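Side-chain contacts in putative glycosyltransferase (GalT1) (Streptococcus parasanguinis, PDB 4PHR), which binds UDP and manganese through its N-terminal GT-D-fold domain and probably acts as a glycosyltransferase: residues 39-44 / 58-63; 148-153 / 163-168. One frame throughout, in Å; residues are numbered along the deposited sequence.

Contact 1. Residues 39-44 / 58-63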
ATOM      1  N   ILE A  39       4.125   6.269   9.910  1.00 10.94           N
ATOM      2  CA  ILE A  39       4.493   6.523  11.301  1.00 11.59           C
ATOM      3  C   ILE A  39       5.435   7.727  11.382  1.00 13.08           C
ATOM      4  O   ILE A  39       5.285   8.588  12.263  1.00 13.07           O
ATOM      5  CB  ILE A  39       5.150   5.302  11.969  1.00 14.36           C
ATOM      6  CG1 ILE A  39       4.380   4.019  11.658  1.00 21.85           C
ATOM      7  CG2 ILE A  39       5.306   5.534  13.458  1.00 19.53           C
ATOM      8  CD1 ILE A  39       2.930   4.078  11.977  1.00 25.50           C
ATOM      9  N   ASP A  40       6.393   7.797  10.457  1.00 12.54           N
ATOM     10  CA  ASP A  40       7.289   8.950  10.382  1.00 12.87           C
ATOM     11  C   ASP A  40       6.474  10.238  10.247  1.00 13.23           C
ATOM     12  O   ASP A  40       6.710  11.215  10.962  1.00 14.25           O
ATOM     13  CB  ASP A  40       8.235   8.836   9.183  1.00 13.72           C
ATOM     14  CG  ASP A  40       9.306   7.759   9.357  1.00 15.63           C
ATOM     15  OD1 ASP A  40       9.813   7.263   8.331  1.00 18.46           O
ATOM     16  OD2 ASP A  40       9.662   7.414  10.505  1.00 17.47           O
ATOM     17  N   LEU A  41       5.515  10.245   9.322  1.00 12.27           N
ATOM     18  CA  LEU A  41       4.679  11.425   9.105  1.00 14.92           C
ATOM     19  C   LEU A  41       3.847  11.785  10.331  1.00 14.89           C
ATOM     20  O   LEU A  41       3.779  12.960  10.725  1.00 14.60           O
ATOM     21  CB  LEU A  41       3.735  11.203   7.921  1.00 19.04           C
ATOM     22  CG  LEU A  41       4.254  11.473   6.520  1.00 32.89           C
ATOM     23  CD1 LEU A  41       3.335  10.813   5.516  1.00 29.78           C
ATOM     24  CD2 LEU A  41       4.309  12.964   6.283  1.00 29.48           C
ATOM     25  N   MET A  42       3.190  10.784  10.915  1.00 13.96           N
ATOM     26  CA  MET A  42       2.340  11.020  12.088  1.00 15.13           C
ATOM     27  C   MET A  42       3.120  11.618  13.254  1.00 16.80           C
ATOM     28  O   MET A  42       2.559  12.332  14.080  1.00 22.85           O
ATOM     29  CB  MET A  42       1.625   9.738  12.534  1.00 15.71           C
ATOM     30  CG  MET A  42       0.388   9.408  11.696  1.00 16.57           C
ATOM     31  SD  MET A  42      -0.532   7.981  12.303  1.00 19.00           S
ATOM     32  CE  MET A  42       0.660   6.770  11.823  1.00 19.08           C
ATOM     33  N   THR A  43       4.414  11.322  13.327  1.00 14.29           N
ATOM     34  CA  THR A  43       5.242  11.813  14.421  1.00 14.71           C
ATOM     35  C   THR A  43       6.055  13.050  14.036  1.00 14.60           C
ATOM     36  O   THR A  43       6.912  13.494  14.791  1.00 19.40           O
ATOM     37  CB  THR A  43       6.154  10.710  14.988  1.00 16.89           C
ATOM     38  OG1 THR A  43       7.051  10.250  13.971  1.00 16.28           O
ATOM     39  CG2 THR A  43       5.323   9.531  15.496  1.00 17.67           C
ATOM     40  N   GLY A  44       5.786  13.599  12.854  1.00 14.31           N
ATOM     41  CA  GLY A  44       6.283  14.922  12.515  1.00 16.10           C
ATOM     42  C   GLY A  44       7.370  15.019  11.460  1.00 15.84           C
ATOM     43  O   GLY A  44       8.030  16.048  11.353  1.00 17.66           O
ATOM     44  N   LYS A  58      -2.777  14.326  11.248  1.00 14.16           N
ATOM     45  CA  LYS A  58      -3.955  14.154  12.081  1.00 17.37           C
ATOM     46  C   LYS A  58      -4.944  13.126  11.519  1.00 13.45           C
ATOM     47  O   LYS A  58      -5.458  12.279  12.259  1.00 14.28           O
ATOM     48  CB  LYS A  58      -4.639  15.505  12.309  1.00 18.51           C
ATOM     49  CG  LYS A  58      -5.897  15.425  13.142  1.00 21.91           C
ATOM     50  CD  LYS A  58      -6.469  16.817  13.392  1.00 27.67           C
ATOM     51  CE  LYS A  58      -7.798  16.750  14.130  1.00 35.97           C
ATOM     52  NZ  LYS A  58      -7.641  16.259  15.527  1.00 45.45           N
ATOM     53  N   ARG A  59      -5.208  13.184  10.212  1.00 14.56           N
ATOM     54  CA  ARG A  59      -6.096  12.205   9.581  1.00 15.70           C
ATOM     55  C   ARG A  59      -5.544  10.790   9.753  1.00 12.34           C
ATOM     56  O   ARG A  59      -6.289   9.863  10.080  1.00 13.54           O
ATOM     57  CB  ARG A  59      -6.297  12.507   8.091  1.00 18.35           C
ATOM     58  CG  ARG A  59      -7.249  13.665   7.818  1.00 20.52           C
ATOM     59  CD  ARG A  59      -8.666  13.396   8.348  1.00 20.33           C
ATOM     60  NE  ARG A  59      -9.396  12.392   7.573  1.00 20.82           N
ATOM     61  CZ  ARG A  59      -9.867  11.248   8.067  1.00 22.24           C
ATOM     62  NH1 ARG A  59      -9.699  10.944   9.346  1.00 24.05           N
ATOM     63  NH2 ARG A  59     -10.514  10.402   7.282  1.00 20.12           N
ATOM     64  N   LEU A  60      -4.245  10.622   9.521  1.00 13.61           N
ATOM     65  CA  LEU A  60      -3.617   9.309   9.662  1.00 12.32           C
ATOM     66  C   LEU A  60      -3.808   8.767  11.080  1.00 13.10           C
ATOM     67  O   LEU A  60      -4.134   7.590  11.267  1.00 12.92           O
ATOM     68  CB  LEU A  60      -2.133   9.373   9.300  1.00 12.54           C
ATOM     69  CG  LEU A  60      -1.824   9.554   7.808  1.00 15.01           C
ATOM     70  CD1 LEU A  60      -0.327   9.733   7.595  1.00 14.60           C
ATOM     71  CD2 LEU A  60      -2.351   8.385   6.985  1.00 14.70           C
ATOM     72  N   GLN A  61      -3.617   9.624  12.080  1.00 12.84           N
ATOM     73  CA  GLN A  61      -3.808   9.205  13.470  1.00 13.40           C
ATOM     74  C   GLN A  61      -5.254   8.779  13.729  1.00 12.94           C
ATOM     75  O   GLN A  61      -5.512   7.785  14.410  1.00 15.37           O
ATOM     76  CB  GLN A  61      -3.401  10.331  14.427  1.00 17.26           C
ATOM     77  CG  GLN A  61      -1.904  10.574  14.471  1.00 18.07           C
ATOM     78  CD  GLN A  61      -1.533  11.915  15.087  1.00 32.40           C
ATOM     79  OE1 GLN A  61      -2.385  12.782  15.280  1.00 40.37           O
ATOM     80  NE2 GLN A  61      -0.255  12.091  15.391  1.00 38.33           N
ATOM     81  N   GLN A  62      -6.200   9.530  13.178  1.00 12.74           N
ATOM     82  CA  GLN A  62      -7.609   9.185  13.322  1.00 13.29           C
ATOM     83  C   GLN A  62      -7.930   7.843  12.668  1.00 14.18           C
ATOM     84  O   GLN A  62      -8.634   7.009  13.229  1.00 15.59           O
ATOM     85  CB  GLN A  62      -8.482  10.279  12.706  1.00 13.37           C
ATOM     86  CG  GLN A  62      -8.428  11.599  13.441  1.00 15.08           C
ATOM     87  CD  GLN A  62      -9.148  12.693  12.698  1.00 17.56           C
ATOM     88  OE1 GLN A  62      -9.282  12.654  11.469  1.00 21.93           O
ATOM     89  NE2 GLN A  62      -9.627  13.680  13.437  1.00 25.07           N
ATOM     90  N   ILE A  63      -7.403   7.634  11.468  1.00 14.01           N
ATOM     91  CA  ILE A  63      -7.684   6.409  10.736  1.00 13.90           C
ATOM     92  C   ILE A  63      -7.126   5.190  11.475  1.00 13.87           C
ATOM     93  O   ILE A  63      -7.781   4.149  11.562  1.00 15.73           O
ATOM     94  CB  ILE A  63      -7.154   6.492   9.286  1.00 13.87           C
ATOM     95  CG1 ILE A  63      -7.887   7.611   8.531  1.00 17.40           C
ATOM     96  CG2 ILE A  63      -7.319   5.155   8.578  1.00 15.53           C
ATOM     97  CD1 ILE A  63      -7.134   8.134   7.332  1.00 17.65           C
TER
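Helices 36-42 and 54-64 of the GT-D-fold domain pack side by side here, with Met-42 of the first lying against Leu-60 and Gln-61 of the second. Met-42 CG sits 3.5 Å from Leu-60 CB, a tight carbon pair. The sulfur lies against the backbone of the second helix, where Met-42 SD is 3.5 Å from Gln-61 N. A bend at chi3 (-71°) then turns the methyl back to its own helix, and Met-42 CE ends 3.5 Å from Ile-39 CD1. Gln-61 runs past Met-42 in the opposite direction, and Gln-61 CG lies 3.6 Å from Met-42 SD. Beyond CG the glutamine is extended (chi2 163°), which carries its amide to the C-terminal end of the first helix. There Gln-61 NE2 is 3.1 Å from Met-42 O. The first helix closes at this point in a Schellman motif. Gly-44, with positive phi, is the C-prime residue, and Gly-44 N bonds to Leu-41 O at 3.0 Å. Leu-41 adds a looser apolar touch, with Leu-41 CB 4.3 Å from Leu-60 CD1. Phe-104 of helix 102-108 also packs on Met-42. Leu-60 touches Lys-210, a UDP-binding residue, and Leu-41 touches Pro-207; both partners belong to helix 206-218. A salt bridge from Arg-59 to Asp-215 is another tie between helices 54-64 and 206-218.

Contact 2. Residues 148-153 / 163-168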
ATOM      1  N   LEU A 148     -12.199  -1.619 -12.772  1.00 13.97           N
ATOM      2  CA  LEU A 148     -11.313  -0.959 -11.824  1.00 12.38           C
ATOM      3  C   LEU A 148     -11.227   0.539 -12.026  1.00 12.85           C
ATOM      4  O   LEU A 148     -11.240   1.026 -13.162  1.00 13.45           O
ATOM      5  CB  LEU A 148      -9.895  -1.519 -11.940  1.00 14.39           C
ATOM      6  CG  LEU A 148      -9.726  -3.008 -11.666  1.00 14.79           C
ATOM      7  CD1 LEU A 148      -8.272  -3.428 -11.861  1.00 15.27           C
ATOM      8  CD2 LEU A 148     -10.230  -3.326 -10.267  1.00 18.58           C
ATOM      9  N   LEU A 149     -11.110   1.260 -10.914  1.00 12.12           N
ATOM     10  CA  LEU A 149     -10.634   2.632 -10.935  1.00 11.53           C
ATOM     11  C   LEU A 149      -9.325   2.634 -10.159  1.00 12.64           C
ATOM     12  O   LEU A 149      -9.312   2.338  -8.966  1.00 13.34           O
ATOM     13  CB  LEU A 149     -11.646   3.574 -10.281  1.00 15.41           C
ATOM     14  CG  LEU A 149     -11.220   5.041 -10.175  1.00 15.11           C
ATOM     15  CD1 LEU A 149     -10.936   5.632 -11.552  1.00 16.51           C
ATOM     16  CD2 LEU A 149     -12.284   5.855  -9.453  1.00 19.17           C
ATOM     17  N   ILE A 150      -8.227   2.917 -10.845  1.00 11.26           N
ATOM     18  CA  ILE A 150      -6.922   2.959 -10.202  1.00 10.29           C
ATOM     19  C   ILE A 150      -6.531   4.407  -9.997  1.00 10.94           C
ATOM     20  O   ILE A 150      -6.501   5.188 -10.952  1.00 12.09           O
ATOM     21  CB  ILE A 150      -5.845   2.238 -11.050  1.00 11.71           C
ATOM     22  CG1 ILE A 150      -6.183   0.748 -11.200  1.00 13.09           C
ATOM     23  CG2 ILE A 150      -4.452   2.468 -10.461  1.00 13.29           C
ATOM     24  CD1 ILE A 150      -5.209  -0.004 -12.077  1.00 15.38           C
ATOM     25  N   VAL A 151      -6.266   4.764  -8.746  1.00 10.09           N
ATOM     26  CA  VAL A 151      -5.849   6.114  -8.394  1.00 11.13           C
ATOM     27  C   VAL A 151      -4.387   5.997  -8.002  1.00 10.45           C
ATOM     28  O   VAL A 151      -4.064   5.333  -7.024  1.00 11.15           O
ATOM     29  CB  VAL A 151      -6.690   6.674  -7.219  1.00 11.75           C
ATOM     30  CG1 VAL A 151      -6.296   8.123  -6.906  1.00 14.65           C
ATOM     31  CG2 VAL A 151      -8.186   6.580  -7.541  1.00 13.88           C
ATOM     32  N   GLU A 152      -3.505   6.601  -8.794  1.00 10.28           N
ATOM     33  CA  GLU A 152      -2.070   6.411  -8.629  1.00 10.23           C
ATOM     34  C   GLU A 152      -1.349   7.652  -9.133  1.00 10.53           C
ATOM     35  O   GLU A 152      -1.971   8.548  -9.722  1.00 11.51           O
ATOM     36  CB  GLU A 152      -1.598   5.183  -9.409  1.00 11.91           C
ATOM     37  CG  GLU A 152      -1.818   5.319 -10.911  1.00 12.80           C
ATOM     38  CD  GLU A 152      -1.292   4.155 -11.728  1.00 13.89           C
ATOM     39  OE1 GLU A 152      -0.809   3.161 -11.132  1.00 14.99           O
ATOM     40  OE2 GLU A 152      -1.359   4.243 -12.979  1.00 16.49           O
ATOM     41  N   GLY A 153      -0.043   7.704  -8.907  1.00 10.74           N
ATOM     42  CA  GLY A 153       0.749   8.833  -9.345  1.00 10.35           C
ATOM     43  C   GLY A 153       1.209   8.697 -10.777  1.00 10.56           C
ATOM     44  O   GLY A 153       1.124   7.623 -11.382  1.00 11.82           O
ATOM     45  N   ASP A 163       1.274  -8.240 -16.829  1.00 14.69           N
ATOM     46  CA  ASP A 163      -0.071  -8.824 -16.855  1.00 15.33           C
ATOM     47  C   ASP A 163      -0.797  -8.793 -15.509  1.00 14.44           C
ATOM     48  O   ASP A 163      -1.773  -9.512 -15.304  1.00 14.94           O
ATOM     49  CB  ASP A 163      -0.044 -10.253 -17.426  1.00 17.87           C
ATOM     50  CG  ASP A 163       0.710 -11.230 -16.542  1.00 20.72           C
ATOM     51  OD1 ASP A 163       1.169 -10.828 -15.454  1.00 21.44           O
ATOM     52  OD2 ASP A 163       0.826 -12.413 -16.926  1.00 27.95           O
ATOM     53  N   LEU A 164      -0.344  -7.943 -14.594  1.00 13.65           N
ATOM     54  CA  LEU A 164      -0.935  -7.910 -13.255  1.00 13.17           C
ATOM     55  C   LEU A 164      -2.465  -7.765 -13.260  1.00 13.29           C
ATOM     56  O   LEU A 164      -3.165  -8.468 -12.530  1.00 13.16           O
ATOM     57  CB  LEU A 164      -0.305  -6.795 -12.425  1.00 12.90           C
ATOM     58  CG  LEU A 164      -0.745  -6.673 -10.964  1.00 14.39           C
ATOM     59  CD1 LEU A 164      -0.455  -7.964 -10.194  1.00 15.68           C
ATOM     60  CD2 LEU A 164      -0.038  -5.491 -10.336  1.00 16.17           C
ATOM     61  N   PHE A 165      -2.978  -6.859 -14.086  1.00 13.00           N
ATOM     62  CA  PHE A 165      -4.413  -6.588 -14.130  1.00 12.40           C
ATOM     63  C   PHE A 165      -5.106  -7.123 -15.384  1.00 15.23           C
ATOM     64  O   PHE A 165      -6.188  -6.655 -15.739  1.00 16.29           O
ATOM     65  CB  PHE A 165      -4.675  -5.075 -14.023  1.00 13.54           C
ATOM     66  CG  PHE A 165      -4.138  -4.450 -12.763  1.00 12.16           C
ATOM     67  CD1 PHE A 165      -4.592  -4.857 -11.528  1.00 12.93           C
ATOM     68  CD2 PHE A 165      -3.190  -3.452 -12.822  1.00 15.13           C
ATOM     69  CE1 PHE A 165      -4.099  -4.294 -10.370  1.00 13.14           C
ATOM     70  CE2 PHE A 165      -2.695  -2.867 -11.661  1.00 14.48           C
ATOM     71  CZ  PHE A 165      -3.151  -3.290 -10.438  1.00 12.88           C
ATOM     72  N   VAL A 166      -4.515  -8.113 -16.044  1.00 13.67           N
ATOM     73  CA  VAL A 166      -5.048  -8.559 -17.334  1.00 16.02           C
ATOM     74  C   VAL A 166      -6.494  -9.058 -17.248  1.00 18.16           C
ATOM     75  O   VAL A 166      -7.271  -8.907 -18.197  1.00 18.33           O
ATOM     76  CB  VAL A 166      -4.141  -9.625 -18.009  1.00 17.49           C
ATOM     77  CG1 VAL A 166      -4.207 -10.955 -17.272  1.00 20.26           C
ATOM     78  CG2 VAL A 166      -4.541  -9.807 -19.465  1.00 26.14           C
ATOM     79  N   ALA A 167      -6.860  -9.639 -16.111  1.00 17.83           N
ATOM     80  CA  ALA A 167      -8.184 -10.241 -15.980  1.00 19.35           C
ATOM     81  C   ALA A 167      -9.250  -9.271 -15.458  1.00 18.20           C
ATOM     82  O   ALA A 167     -10.414  -9.637 -15.309  1.00 19.26           O
ATOM     83  CB  ALA A 167      -8.121 -11.507 -15.135  1.00 20.48           C
ATOM     84  N   ALA A 168      -8.856  -8.032 -15.182  1.00 17.17           N
ATOM     85  CA  ALA A 168      -9.827  -6.993 -14.880  1.00 15.92           C
ATOM     86  C   ALA A 168     -10.660  -6.718 -16.131  1.00 16.83           C
ATOM     87  O   ALA A 168     -10.133  -6.716 -17.246  1.00 19.75           O
ATOM     88  CB  ALA A 168      -9.124  -5.731 -14.426  1.00 17.73           C
TER
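Apolar contacts join strand 147-153 to the loop that follows it, through Leu-148 and Ile-150 on one side and Phe-165 and Ala-168 on the other. The strand is the central one of the five-stranded parallel sheet in the GT-D-fold domain, and the loop leads to the neighbouring parallel strand 170-176. Gly-153, at the strand's end, touches UDP. The closest apolar pair is Leu-148 CD1 to Ala-168 CB, at 3.6 Å. Leu-148 CD1 is also 4.0 Å from Phe-165 CD1, approaching the ring obliquely.

The CH-pi contact puts Ile-150 CD1 over one face of the Phe-165 ring, 4.2 Å from its centroid and 25° off the normal. Ile-150 CD1 is displaced toward the rim, 3.8 Å from Phe-165 CE2. With CG1 anti to the carbonyl carbon and chi2 extended (177°), Ile-150 reaches straight out to the ring. Leu-164 CG covers the opposite face, over its centre, so the ring is held between two aliphatic groups. Trp-143 meets the ring edge-to-face, and Leu-202 and Met-204 of strand 200-204 also touch it.

Backbone bonds from Val-166 N to Asp-163 O and from Ala-168 N to Phe-165 O shape the loop into two type I turns. No hydrogen bond links the loop to the strand across this contact. Cohesion between the two segments therefore rests on dispersion and CH-pi packing.

In the fold
After two N-terminal helices, strand 30-33 leads into helix 36-42. Contact 1 closes the loop between helices 36-42 and 54-64; 13 residues separate its segments. It joins two helices that follow strand 30-33, near helix 206-218. The chain then passes through strands 72-76 and 115-116, which complete the three-stranded parallel sheet, before reaching strand 147-153. Contact 2 closes a nine-residue excursion from this strand and fixes the connection to strand 170-176, its parallel neighbour in the five-stranded sheet. The two contacts are in series and neither nest nor cross. They lie on opposite sides of the chain's centre, with nearest atoms about 14 Å apart. UDP is about 8 Å from the side chain of Leu-41.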